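Local coordinates for DisA protein (Sorangium cellulosum, PDB 6CCA), which probably transfers methyl groups from S-adenosylmethionine to a polyketide intermediate, building the gem-dimethyl group of disorazol on a trans-acyltransferase assembly line, at residues A[55-60]-A[146-151]; A[152-157]-A[195-200]; A[49-54]-A[397-402]; A[59-64]-A[341-346]. All coordinates share one frame; numbering follows the deposited sequence.

The four contacts join helices and a loop from the first half of the chain to one another and to the Rossmann-like methyltransferase core. Contact 1 lies at the hub, its centre about 9 Å from that of contact 2, 11 Å from contact 4 and 12 Å from contact 3. Aromatic rings connect them: Phe58 CZ is 3.8 Å from Tyr154 CE1 of contact 2, Phe58 CD1 is 3.8 Å from Trp399 CH2 of contact 3, and Tyr154 CD2 is 3.5 Å from Phe343 CZ of contact 4. Contacts 1 and 4 share helix 55-75. No ligand takes part; the cofactor site is probably formed, as in related enzymes, by the glycine-rich loop after strand 226-231.

Contact 1: residues A[55-60]-A[146-151]; sequences QPAFDA and ADLPAI
Ile151 lays its CG2 methyl over the face of the Phe58 ring, the central CH-pi contact where the start of helix 55-75 meets the loop between helices 135-146 and 152-163. This is helix-to-loop packing within the helical part that lies against the Rossmann-like methyltransferase core. The methyl sits 3.6 Å from the centroid of the Phe58 ring and 13° off its normal, almost centred. Its closest ring atom is Phe58 CE1, 3.5 Å from Ile151 CG2. The chi1 of Ile151, 62°, sets CG1 between the backbone N and the carbonyl carbon and leaves CG2 beside the N; the two branches thus serve different partners, CG2 the ring and CD1 the helix backbone at Ala57. Near the far end of the ring the Ala150 carbonyl comes in obliquely, its O 3.6 Å from Phe58 CZ.

This inner side is buried and closely fitted, and Tyr154 adds an edge-to-face ring contact to Phe58. Toward solvent the packing thins. Ala57 CB reaches Ile151 CG2 at 3.9 Å, but Leu148, an exposed leucine, brings CD1 no nearer to Ala57 CB than 4.3 Å. The loop keeps its shape through a beta-turn of its own, closed by Ile151 N donating to Leu148 O at 3.0 Å. The interface itself is apolar, without a hydrogen bond between the two segments; where the second branch of Ile151 ends, its CD1 rests 3.6 Å from Ala57 O.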
loop_
_atom_site.group_PDB
_atom_site.type_symbol
_atom_site.label_atom_id
_atom_site.label_comp_id
_atom_site.label_asym_id
_atom_site.label_seq_id
_atom_site.Cartn_x
_atom_site.Cartn_y
_atom_site.Cartn_z
ATOM N N GLN A 55 8.258 -10.093 13.302
ATOM C CA GLN A 55 7.506 -9.195 14.099
ATOM C C GLN A 55 8.261 -8.406 15.160
ATOM O O GLN A 55 8.005 -7.264 15.297
ATOM C CB GLN A 55 6.282 -9.869 14.656
ATOM C CG GLN A 55 5.375 -9.000 15.452
ATOM C CD GLN A 55 3.995 -9.501 15.303
ATOM O OE1 GLN A 55 3.588 -10.417 16.054
ATOM N NE2 GLN A 55 3.298 -9.031 14.245
ATOM N N PRO A 56 9.274 -8.987 15.846
ATOM C CA PRO A 56 10.026 -8.186 16.832
ATOM C C PRO A 56 10.747 -7.017 16.161
ATOM O O PRO A 56 10.754 -5.874 16.704
ATOM C CB PRO A 56 11.026 -9.206 17.414
ATOM C CG PRO A 56 10.256 -10.533 17.323
ATOM C CD PRO A 56 9.571 -10.426 15.966
ATOM N N ALA A 57 11.236 -7.249 14.942
ATOM C CA ALA A 57 11.944 -6.171 14.230
ATOM C C ALA A 57 10.976 -5.047 13.813
ATOM O O ALA A 57 11.286 -3.872 13.984
ATOM C CB ALA A 57 12.742 -6.708 13.063
ATOM N N PHE A 58 9.801 -5.421 13.305
ATOM C CA PHE A 58 8.810 -4.424 12.923
ATOM C C PHE A 58 8.244 -3.726 14.134
ATOM O O PHE A 58 7.956 -2.543 14.079
ATOM C CB PHE A 58 7.761 -5.032 11.989
ATOM C CG PHE A 58 8.223 -5.071 10.582
ATOM C CD1 PHE A 58 8.962 -6.143 10.102
ATOM C CD2 PHE A 58 7.986 -3.994 9.745
ATOM C CE1 PHE A 58 9.464 -6.127 8.821
ATOM C CE2 PHE A 58 8.447 -4.001 8.443
ATOM C CZ PHE A 58 9.194 -5.035 7.973
ATOM N N ASP A 59 8.127 -4.425 15.272
ATOM C CA ASP A 59 7.744 -3.738 16.521
ATOM C C ASP A 59 8.753 -2.706 16.906
ATOM O O ASP A 59 8.385 -1.555 17.257
ATOM C CB ASP A 59 7.520 -4.730 17.712
ATOM C CG ASP A 59 6.269 -5.606 17.562
ATOM O OD1 ASP A 59 5.413 -5.350 16.705
ATOM O OD2 ASP A 59 6.241 -6.648 18.254
ATOM N N ALA A 60 10.035 -3.031 16.767
ATOM C CA ALA A 60 11.068 -2.075 17.079
ATOM C C ALA A 60 11.111 -0.915 16.088
ATOM O O ALA A 60 11.409 0.249 16.447
ATOM C CB ALA A 60 12.447 -2.747 17.119
ATOM N N ALA A 146 19.409 -0.881 11.467
ATOM C CA ALA A 146 19.859 -1.079 10.092
ATOM C C ALA A 146 20.554 -2.441 9.930
ATOM O O ALA A 146 20.664 -2.880 8.816
ATOM C CB ALA A 146 20.806 0.073 9.563
ATOM N N ASP A 147 21.014 -3.050 11.024
ATOM C CA ASP A 147 21.677 -4.334 11.034
ATOM C C ASP A 147 20.650 -5.504 11.047
ATOM O O ASP A 147 21.045 -6.660 11.161
ATOM C CB ASP A 147 22.549 -4.409 12.270
ATOM C CG ASP A 147 23.582 -5.514 12.196
ATOM O OD1 ASP A 147 24.260 -5.556 11.164
ATOM O OD2 ASP A 147 23.681 -6.322 13.175
ATOM N N LEU A 148 19.347 -5.188 10.955
ATOM C CA LEU A 148 18.313 -6.208 10.785
ATOM C C LEU A 148 17.791 -6.190 9.361
ATOM O O LEU A 148 17.052 -5.287 8.933
ATOM C CB LEU A 148 17.243 -6.022 11.850
ATOM C CG LEU A 148 17.695 -6.330 13.269
ATOM C CD1 LEU A 148 16.768 -5.599 14.235
ATOM C CD2 LEU A 148 17.653 -7.823 13.515
ATOM N N PRO A 149 18.155 -7.200 8.565
ATOM C CA PRO A 149 17.759 -7.089 7.163
ATOM C C PRO A 149 16.301 -6.881 6.823
ATOM O O PRO A 149 15.978 -6.183 5.881
ATOM C CB PRO A 149 18.331 -8.389 6.516
ATOM C CG PRO A 149 19.535 -8.686 7.389
ATOM C CD PRO A 149 19.050 -8.356 8.789
ATOM N N ALA A 150 15.399 -7.469 7.600
ATOM C CA ALA A 150 13.998 -7.396 7.245
ATOM C C ALA A 150 13.483 -5.971 7.333
ATOM O O ALA A 150 12.519 -5.608 6.652
ATOM C CB ALA A 150 13.202 -8.310 8.151
ATOM N N ILE A 151 14.091 -5.166 8.223
ATOM C CA ILE A 151 13.648 -3.797 8.370
ATOM C C ILE A 151 14.616 -2.777 7.756
ATOM O O ILE A 151 14.320 -1.558 7.744
ATOM C CB ILE A 151 13.301 -3.429 9.822
ATOM C CG1 ILE A 151 14.490 -3.532 10.793
ATOM C CG2 ILE A 151 12.019 -4.180 10.246
ATOM C CD1 ILE A 151 14.237 -2.993 12.167
#

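Contact 2: residues A[152-157]-A[195-200]; sequences APYVRL and NATADH
Tyr154 reaches across from helix 152-163 and sets the hydroxyl end of its ring against the side-chain amide of Asn195, the two planes 77° apart. Tyr154 OH donates to Asn195 OD1 at 2.9 Å, and this oxygen lies at the edge of the ring, near its plane. The bond does not run to a lone pair in the amide plane: the hydroxyl stands 40° out of it. On the opposite face of the amide, Ala198 N donates to the same Asn195 OD1 at 3.2 Å, also well out of plane, so the oxygen is held between two donors. Asn195 ND2 is held in turn by Pro190 O and Leu191 O, and with both ends bound the amide can hardly flip. A chi1 of 62° tucks CG of Asn195 between its backbone N and carbonyl carbon, which brings OD1 back over the first turn of the helix that follows. Thr197 OG1 lies 3.3 Å from Tyr154 OH, approaching the ring obliquely. Beside this polar group Pro153 CG packs on Asn195 CB at 4.1 Å, the apolar margin of a buried contact. The arrangement is an asparagine N-cap at the start of helix 196-216, with a tyrosine hydroxyl from another helix as second donor; helix 196-216 leads on to strand 226-231, the first strand of the class I methyltransferase core.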
loop_
_atom_site.group_PDB
_atom_site.type_symbol
_atom_site.label_atom_id
_atom_site.label_comp_id
_atom_site.label_asym_id
_atom_site.label_seq_id
_atom_site.Cartn_x
_atom_site.Cartn_y
_atom_site.Cartn_z
ATOM N N ALA A 152 15.802 -3.243 7.395
ATOM C CA ALA A 152 16.859 -2.286 6.978
ATOM C C ALA A 152 16.401 -1.254 5.911
ATOM O O ALA A 152 16.708 -0.055 6.031
ATOM C CB ALA A 152 18.117 -3.044 6.532
ATOM N N PRO A 153 15.685 -1.678 4.840
ATOM C CA PRO A 153 15.314 -0.655 3.843
ATOM C C PRO A 153 14.293 0.352 4.335
ATOM O O PRO A 153 14.296 1.491 3.882
ATOM C CB PRO A 153 14.732 -1.461 2.690
ATOM C CG PRO A 153 14.392 -2.787 3.309
ATOM C CD PRO A 153 15.384 -3.037 4.360
ATOM N N TYR A 154 13.485 -0.066 5.317
ATOM C CA TYR A 154 12.538 0.837 5.970
ATOM C C TYR A 154 13.311 1.853 6.840
ATOM O O TYR A 154 13.015 3.051 6.801
ATOM C CB TYR A 154 11.540 0.056 6.824
ATOM C CG TYR A 154 10.777 -1.002 6.024
ATOM C CD1 TYR A 154 11.354 -2.243 5.763
ATOM C CD2 TYR A 154 9.527 -0.782 5.564
ATOM C CE1 TYR A 154 10.751 -3.185 5.004
ATOM C CE2 TYR A 154 8.868 -1.726 4.765
ATOM C CZ TYR A 154 9.476 -2.942 4.503
ATOM O OH TYR A 154 8.905 -3.976 3.746
ATOM N N VAL A 155 14.305 1.371 7.566
ATOM C CA VAL A 155 15.146 2.222 8.424
ATOM C C VAL A 155 15.857 3.260 7.538
ATOM O O VAL A 155 15.856 4.472 7.803
ATOM C CB VAL A 155 16.155 1.398 9.227
ATOM C CG1 VAL A 155 17.158 2.279 9.940
ATOM C CG2 VAL A 155 15.411 0.539 10.246
ATOM N N ARG A 156 16.449 2.762 6.457
ATOM C CA ARG A 156 17.131 3.611 5.491
ATOM C C ARG A 156 16.219 4.727 4.992
ATOM O O ARG A 156 16.589 5.902 5.029
ATOM C CB ARG A 156 17.638 2.779 4.310
ATOM C CG ARG A 156 18.976 2.102 4.557
ATOM C CD ARG A 156 19.573 1.573 3.263
ATOM N NE ARG A 156 19.879 2.649 2.323
ATOM C CZ ARG A 156 19.244 2.837 1.171
ATOM N NH1 ARG A 156 18.262 2.020 0.812
ATOM N NH2 ARG A 156 19.589 3.841 0.377
ATOM N N LEU A 157 15.029 4.362 4.525
ATOM C CA LEU A 157 14.091 5.349 4.020
ATOM C C LEU A 157 13.712 6.390 5.119
ATOM O O LEU A 157 13.607 7.569 4.850
ATOM C CB LEU A 157 12.827 4.653 3.519
ATOM C CG LEU A 157 11.758 5.657 3.056
ATOM C CD1 LEU A 157 12.336 6.569 1.991
ATOM C CD2 LEU A 157 10.497 4.973 2.503
ATOM N N ASN A 195 13.041 -7.722 0.260
ATOM C CA ASN A 195 13.115 -7.874 1.665
ATOM C C ASN A 195 12.016 -8.891 2.042
ATOM O O ASN A 195 11.100 -9.093 1.274
ATOM C CB ASN A 195 12.927 -6.533 2.369
ATOM C CG ASN A 195 11.542 -5.855 2.110
ATOM O OD1 ASN A 195 10.542 -6.172 2.717
ATOM N ND2 ASN A 195 11.518 -4.884 1.159
ATOM N N ALA A 196 12.136 -9.537 3.169
ATOM C CA ALA A 196 11.305 -10.681 3.447
ATOM C C ALA A 196 9.798 -10.424 3.440
ATOM O O ALA A 196 9.050 -11.192 2.792
ATOM C CB ALA A 196 11.686 -11.334 4.748
ATOM N N THR A 197 9.343 -9.414 4.147
ATOM C CA THR A 197 7.882 -9.210 4.230
ATOM C C THR A 197 7.316 -8.829 2.849
ATOM O O THR A 197 6.293 -9.398 2.418
ATOM C CB THR A 197 7.493 -8.179 5.312
ATOM O OG1 THR A 197 8.002 -6.899 4.968
ATOM C CG2 THR A 197 8.005 -8.615 6.706
ATOM N N ALA A 198 7.954 -7.897 2.137
ATOM C CA ALA A 198 7.434 -7.506 0.805
ATOM C C ALA A 198 7.399 -8.763 -0.136
ATOM O O ALA A 198 6.442 -8.970 -0.906
ATOM C CB ALA A 198 8.233 -6.385 0.148
ATOM N N ASP A 199 8.477 -9.544 -0.111
ATOM C CA ASP A 199 8.553 -10.691 -1.001
ATOM C C ASP A 199 7.526 -11.729 -0.668
ATOM O O ASP A 199 6.943 -12.317 -1.573
ATOM C CB ASP A 199 9.957 -11.326 -0.956
ATOM C CG ASP A 199 11.010 -10.465 -1.630
ATOM O OD1 ASP A 199 10.669 -9.546 -2.397
ATOM O OD2 ASP A 199 12.191 -10.760 -1.366
ATOM N N HIS A 200 7.198 -11.902 0.598
ATOM C CA HIS A 200 6.171 -12.868 0.996
ATOM C C HIS A 200 4.827 -12.514 0.329
ATOM O O HIS A 200 4.145 -13.351 -0.304
ATOM C CB HIS A 200 6.011 -12.864 2.502
ATOM C CG HIS A 200 4.836 -13.629 2.957
ATOM N ND1 HIS A 200 4.909 -14.956 3.317
ATOM C CD2 HIS A 200 3.540 -13.272 3.093
ATOM C CE1 HIS A 200 3.702 -15.373 3.690
ATOM N NE2 HIS A 200 2.862 -14.366 3.569
#

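Contact 3: residues A[49-54]-A[397-402]; sequences RELLTH and SSWSIQ
Trp399 presses one face of its indole against Leu51, and its atoms can be followed outward from the backbone. Trp399 CB lies 3.8 Å from Leu51 CD2. With CG anti to the backbone N (chi1 -163°), the ring swings across toward Leu51, and Trp399 CG meets the same Leu51 CD2 methyl at 3.7 Å. That methyl stands over the five-membered ring as a CH-pi contact, 23° off the normal. Further out, Leu51 CG lies above Trp399 CD2. The six-membered ring turns its edge to Leu52, whose CD2 lies near the ring plane, 3.9 Å from Trp399 CE3. Leu51 O, on the Leu51 side of that plane, comes within 3.6 Å of Trp399 CZ3, and Trp399 CH2 is 4.2 Å from His54 CB. Ile401 CD1 sits over the opposite face, toward its rim, so the indole is sandwiched between aliphatic groups. Leu52 also spreads its other methyl, CD1, to Ser397 CB at 4.0 Å. A salt bridge from Arg49 to Asp394 ties the same helix to the hairpin. The tryptophan thus pins helix 45-52 to the link between hairpin 393-398 and strand 402-409, the antiparallel strand characteristic of the class I methyltransferase Rossmann-like fold.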
loop_
_atom_site.group_PDB
_atom_site.type_symbol
_atom_site.label_atom_id
_atom_site.label_comp_id
_atom_site.label_asym_id
_atom_site.label_seq_id
_atom_site.Cartn_x
_atom_site.Cartn_y
_atom_site.Cartn_z
ATOM N N ARG A 49 4.755 -18.984 10.035
ATOM C CA ARG A 49 5.725 -18.873 11.147
ATOM C C ARG A 49 6.963 -18.115 10.751
ATOM O O ARG A 49 7.460 -17.286 11.531
ATOM C CB ARG A 49 6.166 -20.230 11.702
ATOM C CG ARG A 49 5.133 -20.746 12.647
ATOM C CD ARG A 49 5.642 -21.871 13.580
ATOM N NE ARG A 49 4.488 -22.154 14.416
ATOM C CZ ARG A 49 4.186 -23.323 15.006
ATOM N NH1 ARG A 49 4.978 -24.394 14.931
ATOM N NH2 ARG A 49 3.056 -23.394 15.708
ATOM N N GLU A 50 7.478 -18.430 9.596
ATOM C CA GLU A 50 8.640 -17.749 9.034
ATOM C C GLU A 50 8.397 -16.217 8.898
ATOM O O GLU A 50 9.282 -15.441 9.263
ATOM C CB GLU A 50 9.054 -18.349 7.725
ATOM C CG GLU A 50 10.165 -17.634 6.971
ATOM C CD GLU A 50 11.545 -17.738 7.657
ATOM O OE1 GLU A 50 11.671 -18.662 8.496
ATOM O OE2 GLU A 50 12.467 -16.912 7.364
ATOM N N LEU A 51 7.250 -15.827 8.357
ATOM C CA LEU A 51 6.917 -14.381 8.289
ATOM C C LEU A 51 6.861 -13.773 9.695
ATOM O O LEU A 51 7.380 -12.673 9.925
ATOM C CB LEU A 51 5.567 -14.181 7.579
ATOM C CG LEU A 51 5.002 -12.760 7.611
ATOM C CD1 LEU A 51 5.911 -11.893 6.721
ATOM C CD2 LEU A 51 3.549 -12.804 7.141
ATOM N N LEU A 52 6.302 -14.495 10.672
ATOM C CA LEU A 52 6.130 -13.960 11.998
ATOM C C LEU A 52 7.437 -13.780 12.733
ATOM O O LEU A 52 7.438 -13.050 13.728
ATOM C CB LEU A 52 5.156 -14.809 12.882
ATOM C CG LEU A 52 3.689 -14.617 12.466
ATOM C CD1 LEU A 52 2.734 -15.661 13.086
ATOM C CD2 LEU A 52 3.232 -13.231 12.825
ATOM N N THR A 53 8.487 -14.436 12.255
ATOM C CA THR A 53 9.835 -14.220 12.877
ATOM C C THR A 53 10.261 -12.773 12.763
ATOM O O THR A 53 11.091 -12.277 13.531
ATOM C CB THR A 53 10.965 -15.087 12.385
ATOM O OG1 THR A 53 11.301 -14.872 11.010
ATOM C CG2 THR A 53 10.639 -16.563 12.616
ATOM N N HIS A 54 9.671 -12.082 11.802
ATOM C CA HIS A 54 10.006 -10.656 11.631
ATOM C C HIS A 54 9.216 -9.665 12.501
ATOM O O HIS A 54 9.551 -8.508 12.512
ATOM C CB HIS A 54 9.844 -10.321 10.139
ATOM C CG HIS A 54 10.710 -11.160 9.297
ATOM N ND1 HIS A 54 12.069 -11.109 9.379
ATOM C CD2 HIS A 54 10.423 -12.117 8.378
ATOM C CE1 HIS A 54 12.599 -11.977 8.536
ATOM N NE2 HIS A 54 11.622 -12.602 7.921
ATOM N N SER A 397 -0.350 -15.257 17.870
ATOM C CA SER A 397 0.373 -14.252 17.079
ATOM C C SER A 397 -0.250 -14.177 15.715
ATOM O O SER A 397 -0.672 -15.198 15.167
ATOM C CB SER A 397 1.856 -14.614 16.891
ATOM O OG SER A 397 2.560 -14.462 18.098
ATOM N N SER A 398 -0.223 -12.984 15.133
ATOM C CA SER A 398 -0.676 -12.862 13.780
ATOM C C SER A 398 -0.036 -11.619 13.116
ATOM O O SER A 398 0.326 -10.648 13.807
ATOM C CB SER A 398 -2.210 -12.785 13.738
ATOM O OG SER A 398 -2.563 -11.541 14.257
ATOM N N TRP A 399 0.092 -11.703 11.789
ATOM C CA TRP A 399 0.633 -10.567 10.998
ATOM C C TRP A 399 -0.550 -9.694 10.580
ATOM O O TRP A 399 -1.457 -10.158 9.863
ATOM C CB TRP A 399 1.357 -11.072 9.757
ATOM C CG TRP A 399 2.235 -10.043 9.163
ATOM C CD1 TRP A 399 1.998 -9.252 8.110
ATOM C CD2 TRP A 399 3.563 -9.718 9.609
ATOM N NE1 TRP A 399 3.053 -8.407 7.882
ATOM C CE2 TRP A 399 4.050 -8.691 8.770
ATOM C CE3 TRP A 399 4.378 -10.190 10.631
ATOM C CZ2 TRP A 399 5.305 -8.134 8.943
ATOM C CZ3 TRP A 399 5.599 -9.633 10.792
ATOM C CH2 TRP A 399 6.059 -8.622 9.955
ATOM N N SER A 400 -0.562 -8.484 11.066
ATOM C CA SER A 400 -1.620 -7.549 10.729
ATOM C C SER A 400 -1.194 -6.346 9.922
ATOM O O SER A 400 -2.055 -5.546 9.550
ATOM C CB SER A 400 -2.345 -7.053 11.987
ATOM O OG SER A 400 -1.411 -6.427 12.837
ATOM N N ILE A 401 0.085 -6.203 9.633
ATOM C CA ILE A 401 0.619 -5.011 8.994
ATOM C C ILE A 401 0.265 -4.928 7.511
ATOM O O ILE A 401 0.158 -3.830 6.946
ATOM C CB ILE A 401 2.185 -5.041 9.105
ATOM C CG1 ILE A 401 2.581 -4.704 10.524
ATOM C CG2 ILE A 401 2.837 -4.054 8.135
ATOM C CD1 ILE A 401 4.095 -4.827 10.738
ATOM N N GLN A 402 0.084 -6.064 6.907
ATOM C CA GLN A 402 -0.117 -6.216 5.473
ATOM C C GLN A 402 -0.852 -7.515 5.195
ATOM O O GLN A 402 -0.777 -8.541 5.952
ATOM C CB GLN A 402 1.234 -6.293 4.780
ATOM C CG GLN A 402 1.267 -6.274 3.283
ATOM C CD GLN A 402 2.648 -6.074 2.701
ATOM O OE1 GLN A 402 3.646 -5.942 3.407
ATOM N NE2 GLN A 402 2.720 -6.118 1.389
#

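Contact 4: residues A[59-64]-A[341-346]; sequences DALERF and VHFLTL
Glu62 and His342 bury the most surface here, the carboxylate of the first lying over the ring and backbone of the second. Glu62 OE1 sits above one face of the imidazole, displaced toward its rim and 3.5 Å from His342 CD2; carboxylate and ring planes are 32° apart. Glu62 OE2 accepts from His342 N, modelled at a very short 2.4 Å, so its exact position is doubtful. A bend at chi2 (-90°) folds the glutamate over to this backbone amide. A water accepts from Phe343 N at 3.0 Å; its link to Glu62 OE2 is again too short to be trusted. The carboxylate thus approaches the first turn of helix 342-346, next to the N-cap residue Val341. Helix 342-346 comes shortly after strand 330-337 of the Rossmann-like methyltransferase sheet, and its axis passes that of helix 59-64 at 9.4 Å and 45°. On the buried side Leu61 CD2 touches Phe343 CB at 4.3 Å, and Phe343 turns its ring on to Tyr154. On the outer side Arg63 NH1 is 4.1 Å from His342 NE2; Arg63 NH1 forms a salt bridge with Glu66, which also accepts a weak hydrogen bond from His342 NE2, and Arg63 NH2 a long one with Glu62 OE1.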
loop_
_atom_site.group_PDB
_atom_site.type_symbol
_atom_site.label_atom_id
_atom_site.label_comp_id
_atom_site.label_asym_id
_atom_site.label_seq_id
_atom_site.Cartn_x
_atom_site.Cartn_y
_atom_site.Cartn_z
ATOM N N ASP A 59 8.127 -4.425 15.272
ATOM C CA ASP A 59 7.744 -3.738 16.521
ATOM C C ASP A 59 8.753 -2.706 16.906
ATOM O O ASP A 59 8.385 -1.555 17.257
ATOM C CB ASP A 59 7.520 -4.730 17.712
ATOM C CG ASP A 59 6.269 -5.606 17.562
ATOM O OD1 ASP A 59 5.413 -5.350 16.705
ATOM O OD2 ASP A 59 6.241 -6.648 18.254
ATOM N N ALA A 60 10.035 -3.031 16.767
ATOM C CA ALA A 60 11.068 -2.075 17.079
ATOM C C ALA A 60 11.111 -0.915 16.088
ATOM O O ALA A 60 11.409 0.249 16.447
ATOM C CB ALA A 60 12.447 -2.747 17.119
ATOM N N LEU A 61 10.791 -1.205 14.830
ATOM C CA LEU A 61 10.647 -0.127 13.829
ATOM C C LEU A 61 9.582 0.882 14.239
ATOM O O LEU A 61 9.756 2.079 14.048
ATOM C CB LEU A 61 10.441 -0.760 12.440
ATOM C CG LEU A 61 10.269 0.204 11.285
ATOM C CD1 LEU A 61 11.526 0.970 11.032
ATOM C CD2 LEU A 61 9.879 -0.519 10.052
ATOM N N GLU A 62 8.497 0.414 14.816
ATOM C CA GLU A 62 7.436 1.305 15.254
ATOM C C GLU A 62 7.890 2.244 16.379
ATOM O O GLU A 62 7.627 3.406 16.360
ATOM C CB GLU A 62 6.212 0.524 15.734
ATOM C CG GLU A 62 5.243 0.179 14.648
ATOM C CD GLU A 62 4.167 1.256 14.456
ATOM O OE1 GLU A 62 3.166 1.336 15.186
ATOM O OE2 GLU A 62 4.368 2.011 13.599
ATOM N N ARG A 63 8.551 1.681 17.367
ATOM C CA ARG A 63 9.042 2.451 18.484
ATOM C C ARG A 63 10.098 3.466 18.015
ATOM O O ARG A 63 10.062 4.574 18.378
ATOM C CB ARG A 63 9.590 1.549 19.580
ATOM C CG ARG A 63 8.559 0.691 20.314
ATOM C CD ARG A 63 7.182 1.337 20.538
ATOM N NE ARG A 63 6.190 0.602 19.753
ATOM C CZ ARG A 63 5.048 1.063 19.266
ATOM N NH1 ARG A 63 4.605 2.268 19.478
ATOM N NH2 ARG A 63 4.349 0.258 18.515
ATOM N N PHE A 64 10.999 3.027 17.181
ATOM C CA PHE A 64 11.967 3.910 16.579
ATOM C C PHE A 64 11.303 5.103 15.872
ATOM O O PHE A 64 11.738 6.206 16.001
ATOM C CB PHE A 64 12.853 3.103 15.651
ATOM C CG PHE A 64 13.778 3.921 14.801
ATOM C CD1 PHE A 64 14.863 4.550 15.347
ATOM C CD2 PHE A 64 13.591 4.003 13.453
ATOM C CE1 PHE A 64 15.704 5.279 14.580
ATOM C CE2 PHE A 64 14.449 4.727 12.666
ATOM C CZ PHE A 64 15.516 5.358 13.239
ATOM N N VAL A 341 0.731 1.850 10.413
ATOM C CA VAL A 341 2.064 1.909 11.075
ATOM C C VAL A 341 2.757 3.283 10.933
ATOM O O VAL A 341 2.619 3.999 9.910
ATOM C CB VAL A 341 2.969 0.743 10.584
ATOM C CG1 VAL A 341 2.312 -0.577 10.952
ATOM C CG2 VAL A 341 3.221 0.798 9.081
ATOM N N HIS A 342 3.549 3.644 11.978
ATOM C CA HIS A 342 4.187 4.954 12.023
ATOM C C HIS A 342 5.176 5.112 10.868
ATOM O O HIS A 342 5.347 6.201 10.303
ATOM C CB HIS A 342 4.916 5.124 13.341
ATOM C CG HIS A 342 4.029 5.024 14.536
ATOM N ND1 HIS A 342 2.699 5.419 14.536
ATOM C CD2 HIS A 342 4.298 4.613 15.802
ATOM C CE1 HIS A 342 2.178 5.192 15.724
ATOM N NE2 HIS A 342 3.130 4.720 16.510
ATOM N N PHE A 343 5.769 4.009 10.463
ATOM C CA PHE A 343 6.661 4.019 9.321
ATOM C C PHE A 343 6.008 4.599 8.125
ATOM O O PHE A 343 6.588 5.364 7.358
ATOM C CB PHE A 343 7.143 2.585 8.977
ATOM C CG PHE A 343 7.736 2.513 7.581
ATOM C CD1 PHE A 343 9.007 3.043 7.338
ATOM C CD2 PHE A 343 7.004 2.042 6.518
ATOM C CE1 PHE A 343 9.582 3.065 6.043
ATOM C CE2 PHE A 343 7.516 2.079 5.214
ATOM C CZ PHE A 343 8.829 2.573 4.972
ATOM N N LEU A 344 4.774 4.183 7.858
ATOM C CA LEU A 344 4.033 4.728 6.735
ATOM C C LEU A 344 3.614 6.171 6.921
ATOM O O LEU A 344 3.701 7.013 5.985
ATOM C CB LEU A 344 2.769 3.867 6.465
ATOM C CG LEU A 344 3.110 2.460 5.944
ATOM C CD1 LEU A 344 1.777 1.691 5.820
ATOM C CD2 LEU A 344 3.810 2.494 4.593
ATOM N N THR A 345 3.074 6.488 8.099
ATOM C CA THR A 345 2.679 7.869 8.336
ATOM C C THR A 345 3.832 8.842 8.043
ATOM O O THR A 345 3.645 9.867 7.406
ATOM C CB THR A 345 2.148 8.094 9.769
ATOM O OG1 THR A 345 0.961 7.282 9.976
ATOM C CG2 THR A 345 1.829 9.605 9.979
ATOM N N LEU A 346 5.020 8.499 8.496
ATOM C CA LEU A 346 6.189 9.395 8.341
ATOM C C LEU A 346 6.689 9.519 6.896
ATOM O O LEU A 346 7.173 10.577 6.541
ATOM C CB LEU A 346 7.349 8.943 9.204
ATOM C CG LEU A 346 7.166 9.068 10.681
ATOM C CD1 LEU A 346 8.357 8.471 11.425
ATOM C CD2 LEU A 346 6.978 10.532 10.974
HETATM O O HOH W 1 6.206 1.519 12.066
#